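Local coordinates for protein neurotoxin (Clostridium botulinum, PDB 2QN0) that acts as the zinc-dependent protease light chain of botulinum neurotoxin type C1, probably cleaving SNARE proteins, at residues 219-224 with 369-374; 201-206 with 378-383. All blocks are in the same frame, centred on the assembly; numbering follows the deposited sequence.

Contact 1 (219-224 with 369-374); sequences FCMDPI and VQNRKI
At the start of helix 223-238, which carries zinc-binding His-229 and His-233, Met-221 lies across the guanidinium of Arg-372. The sulfur sits over the middle of that flat group, with Met-221 SD 3.8 Å from Arg-372 NE. A bend at the end of the methionine chain (chi3 76°) swings the methyl on to the neighbouring amide, where Met-221 CE comes 3.5 Å from Asn-371 OD1. Arg-372, extended from CG to NE, reaches along to the methionine sulfur. Its NE forms a salt bridge with Glu-360, which also accepts from Asn-371 ND2, and its side chain touches His-229 and lies about 6 Å from the zinc ion. This loop arginine probably helps line the zinc site, facing helix 223-238, whose HExxH signature is that of zinc peptidases. Next to Met-221 in the chain, Asp-222 is the N-cap of the helix: Asp-222 OD1 accepts from Ile-224 N at 3.0 Å in a nearly straight bond (169°) and also bonds Tyr-393 OH. OD2 packs against the CG1 methyl of Val-369 and forms a salt bridge with Arg-96. No direct hydrogen bond crosses between 219-224 and 369-374; one water does the job. It accepts from Asp-222 N at 2.9 Å, and it donates to Gln-370 O at 2.8 Å and to Asn-371 OD1 at 2.7 Å, so a single molecule serves three polar groups. Farther back, Gln-370 lays its CG over one face of the Phe-219 ring, a CH-pi contact with CG 3.9 Å from the centroid. From there the glutamine chain bends, and its amide stands steeply to the ring, the two planes 75° apart. NE2 lies near CE2 and CZ of that ring, while OE1 accepts from Asn-371 N on an in-plane lone pair and also from Asn-207 N.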
ATOM      1  N   PHE A 219       9.428  -8.819 -19.741  1.00 17.43           N
ATOM      2  CA  PHE A 219       9.166  -7.409 -19.459  1.00 16.31           C
ATOM      3  C   PHE A 219       9.267  -7.214 -17.956  1.00 16.72           C
ATOM      4  O   PHE A 219       9.176  -8.177 -17.195  1.00 16.45           O
ATOM      5  CB  PHE A 219       7.745  -7.030 -19.899  1.00 16.64           C
ATOM      6  CG  PHE A 219       7.570  -6.898 -21.388  1.00 15.99           C
ATOM      7  CD1 PHE A 219       7.832  -5.690 -22.027  1.00 16.63           C
ATOM      8  CD2 PHE A 219       7.106  -7.972 -22.145  1.00 15.91           C
ATOM      9  CE1 PHE A 219       7.628  -5.551 -23.400  1.00 17.32           C
ATOM     10  CE2 PHE A 219       6.901  -7.843 -23.516  1.00 17.52           C
ATOM     11  CZ  PHE A 219       7.161  -6.629 -24.146  1.00 17.19           C
ATOM     12  N   CYS A 220       9.456  -5.973 -17.525  1.00 16.56           N
ATOM     13  CA  CYS A 220       9.521  -5.686 -16.100  1.00 17.07           C
ATOM     14  C   CYS A 220       8.211  -5.010 -15.707  1.00 15.40           C
ATOM     15  O   CYS A 220       7.483  -4.509 -16.565  1.00 15.58           O
ATOM     16  CB  CYS A 220      10.682  -4.734 -15.796  1.00 17.90           C
ATOM     17  SG  CYS A 220      10.459  -3.067 -16.491  1.00 20.90           S
ATOM     18  N   MET A 221       7.888  -5.028 -14.419  1.00 16.20           N
ATOM     19  CA  MET A 221       6.692  -4.338 -13.958  1.00 15.09           C
ATOM     20  C   MET A 221       7.110  -2.884 -13.758  1.00 17.51           C
ATOM     21  O   MET A 221       8.230  -2.615 -13.323  1.00 18.08           O
ATOM     22  CB  MET A 221       6.209  -4.892 -12.613  1.00 17.08           C
ATOM     23  CG  MET A 221       5.240  -6.058 -12.713  1.00 18.20           C
ATOM     24  SD  MET A 221       4.540  -6.415 -11.091  1.00 20.35           S
ATOM     25  CE  MET A 221       3.359  -5.087 -10.945  1.00 19.15           C
ATOM     26  N   ASP A 222       6.228  -1.951 -14.092  1.00 16.24           N
ATOM     27  CA  ASP A 222       6.535  -0.544 -13.885  1.00 17.32           C
ATOM     28  C   ASP A 222       6.424  -0.331 -12.374  1.00 17.07           C
ATOM     29  O   ASP A 222       5.443  -0.749 -11.749  1.00 16.63           O
ATOM     30  CB  ASP A 222       5.518   0.342 -14.608  1.00 17.83           C
ATOM     31  CG  ASP A 222       5.858   1.824 -14.510  1.00 17.59           C
ATOM     32  OD1 ASP A 222       6.225   2.278 -13.410  1.00 18.36           O
ATOM     33  OD2 ASP A 222       5.753   2.535 -15.533  1.00 19.73           O
ATOM     34  N   PRO A 223       7.435   0.302 -11.764  1.00 18.25           N
ATOM     35  CA  PRO A 223       7.423   0.555 -10.323  1.00 16.86           C
ATOM     36  C   PRO A 223       6.132   1.172  -9.784  1.00 15.48           C
ATOM     37  O   PRO A 223       5.752   0.895  -8.643  1.00 15.63           O
ATOM     38  CB  PRO A 223       8.624   1.477 -10.129  1.00 17.14           C
ATOM     39  CG  PRO A 223       9.584   0.960 -11.139  1.00 19.34           C
ATOM     40  CD  PRO A 223       8.709   0.747 -12.360  1.00 18.22           C
ATOM     41  N   ILE A 224       5.448   2.002 -10.573  1.00 14.69           N
ATOM     42  CA  ILE A 224       4.226   2.592 -10.037  1.00 14.84           C
ATOM     43  C   ILE A 224       3.134   1.553  -9.808  1.00 14.85           C
ATOM     44  O   ILE A 224       2.314   1.720  -8.913  1.00 14.80           O
ATOM     45  CB  ILE A 224       3.635   3.737 -10.914  1.00 16.31           C
ATOM     46  CG1 ILE A 224       3.324   3.243 -12.326  1.00 16.49           C
ATOM     47  CG2 ILE A 224       4.581   4.937 -10.909  1.00 17.56           C
ATOM     48  CD1 ILE A 224       2.311   4.115 -13.048  1.00 14.83           C
ATOM     49  N   VAL A 369       0.820   0.945 -19.730  1.00 19.90           N
ATOM     50  CA  VAL A 369       2.092   0.269 -19.522  1.00 17.60           C
ATOM     51  C   VAL A 369       1.890  -1.232 -19.651  1.00 17.88           C
ATOM     52  O   VAL A 369       0.780  -1.738 -19.468  1.00 16.75           O
ATOM     53  CB  VAL A 369       2.687   0.555 -18.117  1.00 19.81           C
ATOM     54  CG1 VAL A 369       2.989   2.043 -17.969  1.00 19.72           C
ATOM     55  CG2 VAL A 369       1.725   0.085 -17.027  1.00 18.93           C
ATOM     56  N   GLN A 370       2.963  -1.937 -19.986  1.00 15.87           N
ATOM     57  CA  GLN A 370       2.911  -3.386 -20.099  1.00 16.85           C
ATOM     58  C   GLN A 370       2.841  -3.893 -18.667  1.00 16.49           C
ATOM     59  O   GLN A 370       3.378  -3.260 -17.758  1.00 16.62           O
ATOM     60  CB  GLN A 370       4.188  -3.908 -20.769  1.00 16.35           C
ATOM     61  CG  GLN A 370       4.234  -5.421 -20.967  1.00 15.89           C
ATOM     62  CD  GLN A 370       3.130  -5.921 -21.881  1.00 17.98           C
ATOM     63  OE1 GLN A 370       1.948  -5.847 -21.541  1.00 17.62           O
ATOM     64  NE2 GLN A 370       3.510  -6.431 -23.055  1.00 17.21           N
ATOM     65  N   ASN A 371       2.178  -5.024 -18.455  1.00 15.81           N
ATOM     66  CA  ASN A 371       2.083  -5.574 -17.112  1.00 14.58           C
ATOM     67  C   ASN A 371       1.732  -7.053 -17.158  1.00 15.23           C
ATOM     68  O   ASN A 371       1.298  -7.566 -18.189  1.00 14.69           O
ATOM     69  CB  ASN A 371       1.028  -4.813 -16.294  1.00 14.85           C
ATOM     70  CG  ASN A 371       1.090  -5.147 -14.811  1.00 13.36           C
ATOM     71  OD1 ASN A 371       2.171  -5.212 -14.228  1.00 13.79           O
ATOM     72  ND2 ASN A 371      -0.073  -5.340 -14.189  1.00 13.23           N
ATOM     73  N   ARG A 372       1.931  -7.735 -16.036  1.00 15.97           N
ATOM     74  CA  ARG A 372       1.618  -9.153 -15.952  1.00 15.74           C
ATOM     75  C   ARG A 372       0.134  -9.329 -16.249  1.00 16.96           C
ATOM     76  O   ARG A 372      -0.683  -8.489 -15.879  1.00 16.22           O
ATOM     77  CB  ARG A 372       1.954  -9.682 -14.554  1.00 15.40           C
ATOM     78  CG  ARG A 372       1.344  -8.877 -13.409  1.00 13.89           C
ATOM     79  CD  ARG A 372       1.854  -9.373 -12.059  1.00 13.76           C
ATOM     80  NE  ARG A 372       1.401  -8.531 -10.952  1.00 13.44           N
ATOM     81  CZ  ARG A 372       1.774  -8.696  -9.685  1.00 13.53           C
ATOM     82  NH1 ARG A 372       2.608  -9.677  -9.360  1.00 13.81           N
ATOM     83  NH2 ARG A 372       1.320  -7.875  -8.743  1.00 13.84           N
ATOM     84  N   LYS A 373      -0.212 -10.412 -16.936  1.00 17.40           N
ATOM     85  CA  LYS A 373      -1.601 -10.677 -17.284  1.00 17.28           C
ATOM     86  C   LYS A 373      -2.410 -11.136 -16.073  1.00 16.00           C
ATOM     87  O   LYS A 373      -3.600 -10.835 -15.962  1.00 16.89           O
ATOM     88  CB  LYS A 373      -1.667 -11.736 -18.381  1.00 19.68           C
ATOM     89  CG  LYS A 373      -3.068 -11.983 -18.915  1.00 22.24           C
ATOM     90  CD  LYS A 373      -3.033 -12.971 -20.066  1.00 26.72           C
ATOM     91  CE  LYS A 373      -4.422 -13.221 -20.624  1.00 28.99           C
ATOM     92  NZ  LYS A 373      -4.378 -14.203 -21.745  1.00 32.78           N
ATOM     93  N   ILE A 374      -1.760 -11.874 -15.181  1.00 15.89           N
ATOM     94  CA  ILE A 374      -2.403 -12.372 -13.968  1.00 16.11           C
ATOM     95  C   ILE A 374      -1.466 -12.184 -12.785  1.00 16.28           C
ATOM     96  O   ILE A 374      -0.251 -12.082 -12.955  1.00 16.15           O
ATOM     97  CB  ILE A 374      -2.758 -13.879 -14.071  1.00 16.30           C
ATOM     98  CG1 ILE A 374      -1.545 -14.673 -14.556  1.00 16.22           C
ATOM     99  CG2 ILE A 374      -3.958 -14.070 -14.993  1.00 16.18           C
ATOM    100  CD1 ILE A 374      -1.746 -16.183 -14.514  1.00 19.92           C
TER
HETATM  101  O   HOH W   1       3.671  -3.119 -14.972  1.00 17.67           O

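Contact 2 (201-206 with 378-383); sequences TYSNAT and NVYTPV
The phenol ring of Tyr-380 presents an edge to the backbone of 201-206, and no atom of that segment lies squarely over either face. Tyr-202 C and Ser-203 N lie close to the plane of the ring, with Ser-203 N 3.6 Å from Tyr-380 CE2. At the end of the same edge the two hydroxyls bond, Ser-203 OG to Tyr-380 OH at 2.8 Å. The serine oxygen stands between its own backbone N and carbonyl carbon (chi1 60°), which directs it at the phenol. The ring of Tyr-202 leads away from 378-383, toward Phe-219 and Gln-370; of its side chain, CB is what meets Asn-378 O. Thr-201 carries most of the remaining contact. Its OG1 donates to Thr-381 O at 2.8 Å, approaching from well above the plane of that carbonyl, while its CG2 packs on Val-383 CG2 at 3.8 Å. Tyr-380 N donates to Thr-201 O at 3.1 Å, again from above the carbonyl plane, and makes a weak second bond to Thr-201 OG1. The same Thr-201 O also receives a CA-H...O contact from Val-379 CA. These bonds dock 378-383 beside strand 201-202, which pairs antiparallel with strand 219-220; Val-383 continues the attachment through a backbone bond to Met-199. Water fills in where the two segments part. One molecule accepts from Thr-201 N and donates to Tyr-380 O at 2.7 Å, and another does likewise between Ser-203 N and Asn-378 O at 2.7 Å. A third accepts from both Asn-204 ND2 and Asn-378 N, while the side-chain oxygen of Asn-378 bonds to Ser-254. Direct bonds thus come from Thr-201 and the Ser-203 to Tyr-380 hydroxyl pair, while the polar links from 201-206 to Asn-378 run through water.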
ATOM      1  N   THR A 201       9.737  -9.568 -13.026  1.00 16.00           N
ATOM      2  CA  THR A 201       9.759  -9.742 -14.478  1.00 15.63           C
ATOM      3  C   THR A 201       8.834 -10.882 -14.896  1.00 16.24           C
ATOM      4  O   THR A 201       8.635 -11.836 -14.142  1.00 15.28           O
ATOM      5  CB  THR A 201      11.188 -10.019 -14.989  1.00 16.51           C
ATOM      6  OG1 THR A 201      11.738 -11.145 -14.297  1.00 17.31           O
ATOM      7  CG2 THR A 201      12.080  -8.797 -14.752  1.00 16.85           C
ATOM      8  N   TYR A 202       8.289 -10.785 -16.104  1.00 16.22           N
ATOM      9  CA  TYR A 202       7.336 -11.775 -16.608  1.00 17.03           C
ATOM     10  C   TYR A 202       7.296 -11.782 -18.134  1.00 18.22           C
ATOM     11  O   TYR A 202       7.836 -10.880 -18.779  1.00 18.03           O
ATOM     12  CB  TYR A 202       5.947 -11.409 -16.084  1.00 16.53           C
ATOM     13  CG  TYR A 202       5.599  -9.974 -16.428  1.00 15.05           C
ATOM     14  CD1 TYR A 202       5.028  -9.649 -17.662  1.00 15.21           C
ATOM     15  CD2 TYR A 202       5.977  -8.929 -15.584  1.00 15.55           C
ATOM     16  CE1 TYR A 202       4.856  -8.323 -18.051  1.00 14.16           C
ATOM     17  CE2 TYR A 202       5.810  -7.596 -15.967  1.00 15.89           C
ATOM     18  CZ  TYR A 202       5.256  -7.303 -17.202  1.00 16.25           C
ATOM     19  OH  TYR A 202       5.144  -5.992 -17.612  1.00 18.41           O
ATOM     20  N   SER A 203       6.646 -12.797 -18.704  1.00 17.03           N
ATOM     21  CA  SER A 203       6.488 -12.907 -20.152  1.00 17.10           C
ATOM     22  C   SER A 203       5.003 -13.069 -20.498  1.00 17.77           C
ATOM     23  O   SER A 203       4.589 -12.809 -21.629  1.00 16.81           O
ATOM     24  CB  SER A 203       7.292 -14.089 -20.710  1.00 18.03           C
ATOM     25  OG  SER A 203       6.889 -15.321 -20.141  1.00 20.93           O
ATOM     26  N   ASN A 204       4.208 -13.500 -19.522  1.00 17.26           N
ATOM     27  CA  ASN A 204       2.765 -13.671 -19.715  1.00 17.71           C
ATOM     28  C   ASN A 204       2.176 -12.304 -19.392  1.00 18.07           C
ATOM     29  O   ASN A 204       1.795 -12.036 -18.251  1.00 16.83           O
ATOM     30  CB  ASN A 204       2.226 -14.736 -18.748  1.00 17.27           C
ATOM     31  CG  ASN A 204       0.729 -14.942 -18.876  1.00 18.93           C
ATOM     32  OD1 ASN A 204       0.105 -14.505 -19.843  1.00 18.62           O
ATOM     33  ND2 ASN A 204       0.146 -15.625 -17.898  1.00 18.15           N
ATOM     34  N   ALA A 205       2.112 -11.451 -20.413  1.00 17.51           N
ATOM     35  CA  ALA A 205       1.654 -10.071 -20.271  1.00 19.84           C
ATOM     36  C   ALA A 205       0.281  -9.734 -20.841  1.00 19.51           C
ATOM     37  O   ALA A 205      -0.274 -10.471 -21.651  1.00 20.41           O
ATOM     38  CB  ALA A 205       2.699  -9.141 -20.881  1.00 19.47           C
ATOM     39  N   THR A 206      -0.248  -8.586 -20.425  1.00 20.05           N
ATOM     40  CA  THR A 206      -1.564  -8.141 -20.871  1.00 20.91           C
ATOM     41  C   THR A 206      -1.605  -7.650 -22.309  1.00 21.59           C
ATOM     42  O   THR A 206      -2.583  -7.879 -23.015  1.00 22.58           O
ATOM     43  CB  THR A 206      -2.111  -7.006 -19.978  1.00 21.96           C
ATOM     44  OG1 THR A 206      -1.214  -5.890 -20.020  1.00 22.72           O
ATOM     45  CG2 THR A 206      -2.264  -7.482 -18.548  1.00 25.29           C
ATOM     46  N   ASN A 378       4.090 -16.364 -14.157  1.00 17.75           N
ATOM     47  CA  ASN A 378       5.396 -16.905 -13.810  1.00 18.38           C
ATOM     48  C   ASN A 378       6.363 -15.727 -13.823  1.00 17.31           C
ATOM     49  O   ASN A 378       6.184 -14.787 -14.595  1.00 17.57           O
ATOM     50  CB  ASN A 378       5.840 -17.950 -14.828  1.00 19.58           C
ATOM     51  CG  ASN A 378       4.909 -19.137 -14.880  1.00 24.38           C
ATOM     52  OD1 ASN A 378       4.284 -19.491 -13.880  1.00 26.34           O
ATOM     53  ND2 ASN A 378       4.822 -19.771 -16.042  1.00 24.49           N
ATOM     54  N   VAL A 379       7.375 -15.769 -12.969  1.00 18.23           N
ATOM     55  CA  VAL A 379       8.335 -14.678 -12.917  1.00 17.72           C
ATOM     56  C   VAL A 379       9.748 -15.151 -13.213  1.00 19.77           C
ATOM     57  O   VAL A 379      10.051 -16.343 -13.139  1.00 18.68           O
ATOM     58  CB  VAL A 379       8.304 -13.966 -11.546  1.00 18.18           C
ATOM     59  CG1 VAL A 379       6.914 -13.383 -11.304  1.00 16.71           C
ATOM     60  CG2 VAL A 379       8.671 -14.939 -10.437  1.00 18.83           C
ATOM     61  N   TYR A 380      10.608 -14.206 -13.561  1.00 18.75           N
ATOM     62  CA  TYR A 380      11.994 -14.511 -13.883  1.00 20.38           C
ATOM     63  C   TYR A 380      12.898 -13.736 -12.940  1.00 20.32           C
ATOM     64  O   TYR A 380      12.467 -13.337 -11.859  1.00 19.69           O
ATOM     65  CB  TYR A 380      12.270 -14.134 -15.337  1.00 22.78           C
ATOM     66  CG  TYR A 380      11.375 -14.865 -16.308  1.00 24.90           C
ATOM     67  CD1 TYR A 380      11.621 -16.194 -16.648  1.00 27.51           C
ATOM     68  CD2 TYR A 380      10.257 -14.240 -16.859  1.00 26.03           C
ATOM     69  CE1 TYR A 380      10.775 -16.884 -17.516  1.00 30.52           C
ATOM     70  CE2 TYR A 380       9.405 -14.920 -17.724  1.00 28.29           C
ATOM     71  CZ  TYR A 380       9.668 -16.239 -18.049  1.00 30.34           C
ATOM     72  OH  TYR A 380       8.827 -16.908 -18.909  1.00 32.72           O
ATOM     73  N   THR A 381      14.150 -13.518 -13.330  1.00 18.88           N
ATOM     74  CA  THR A 381      15.056 -12.788 -12.455  1.00 17.79           C
ATOM     75  C   THR A 381      14.625 -11.329 -12.369  1.00 16.60           C
ATOM     76  O   THR A 381      14.383 -10.686 -13.387  1.00 18.75           O
ATOM     77  CB  THR A 381      16.511 -12.846 -12.964  1.00 19.28           C
ATOM     78  OG1 THR A 381      16.896 -14.213 -13.147  1.00 20.20           O
ATOM     79  CG2 THR A 381      17.450 -12.206 -11.949  1.00 19.62           C
ATOM     80  N   PRO A 382      14.506 -10.795 -11.145  1.00 17.56           N
ATOM     81  CA  PRO A 382      14.100  -9.402 -10.946  1.00 18.17           C
ATOM     82  C   PRO A 382      15.145  -8.447 -11.515  1.00 19.49           C
ATOM     83  O   PRO A 382      16.328  -8.784 -11.585  1.00 20.27           O
ATOM     84  CB  PRO A 382      14.003  -9.282  -9.423  1.00 18.16           C
ATOM     85  CG  PRO A 382      13.732 -10.683  -8.973  1.00 18.71           C
ATOM     86  CD  PRO A 382      14.647 -11.486  -9.853  1.00 16.61           C
ATOM     87  N   VAL A 383      14.702  -7.265 -11.923  1.00 18.72           N
ATOM     88  CA  VAL A 383      15.611  -6.261 -12.461  1.00 19.12           C
ATOM     89  C   VAL A 383      15.421  -4.954 -11.707  1.00 19.99           C
ATOM     90  O   VAL A 383      14.452  -4.785 -10.968  1.00 19.68           O
ATOM     91  CB  VAL A 383      15.361  -5.996 -13.971  1.00 19.01           C
ATOM     92  CG1 VAL A 383      15.666  -7.252 -14.780  1.00 19.18           C
ATOM     93  CG2 VAL A 383      13.923  -5.549 -14.203  1.00 17.41           C
TER
HETATM   94  O   HOH W   2      10.817 -11.387 -10.969  1.00 18.58           O
HETATM   95  O   HOH W   3       5.308 -14.813 -17.120  1.00 18.31           O
HETATM   96  O   HOH W   4       5.018 -17.381 -18.218  1.00 30.75           O
HETATM   97  O   HOH W   5       2.322 -17.277 -16.326  1.00 19.09           O

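Going from the N terminus, the chain runs through 201-206, returns as strand 219-220 antiparallel to 201-202, and enters helix 223-238 with its zinc histidines. Much later, after helix 360-366, it comes back as 369-374 and then 378-383. Contact 1 therefore closes a loop nested inside the one closed by contact 2, and the zinc-binding residues all fall within both. The two contacts lie about 8 Å apart, centre to centre, and share the small sheet: Phe-219 N lies 2.8 Å from Tyr-202 O, a probable hydrogen bond. Lys-373 N, 2.9 Å from Asn-204 O, probably makes another, tying the returning loop to the turn after strand 201-202.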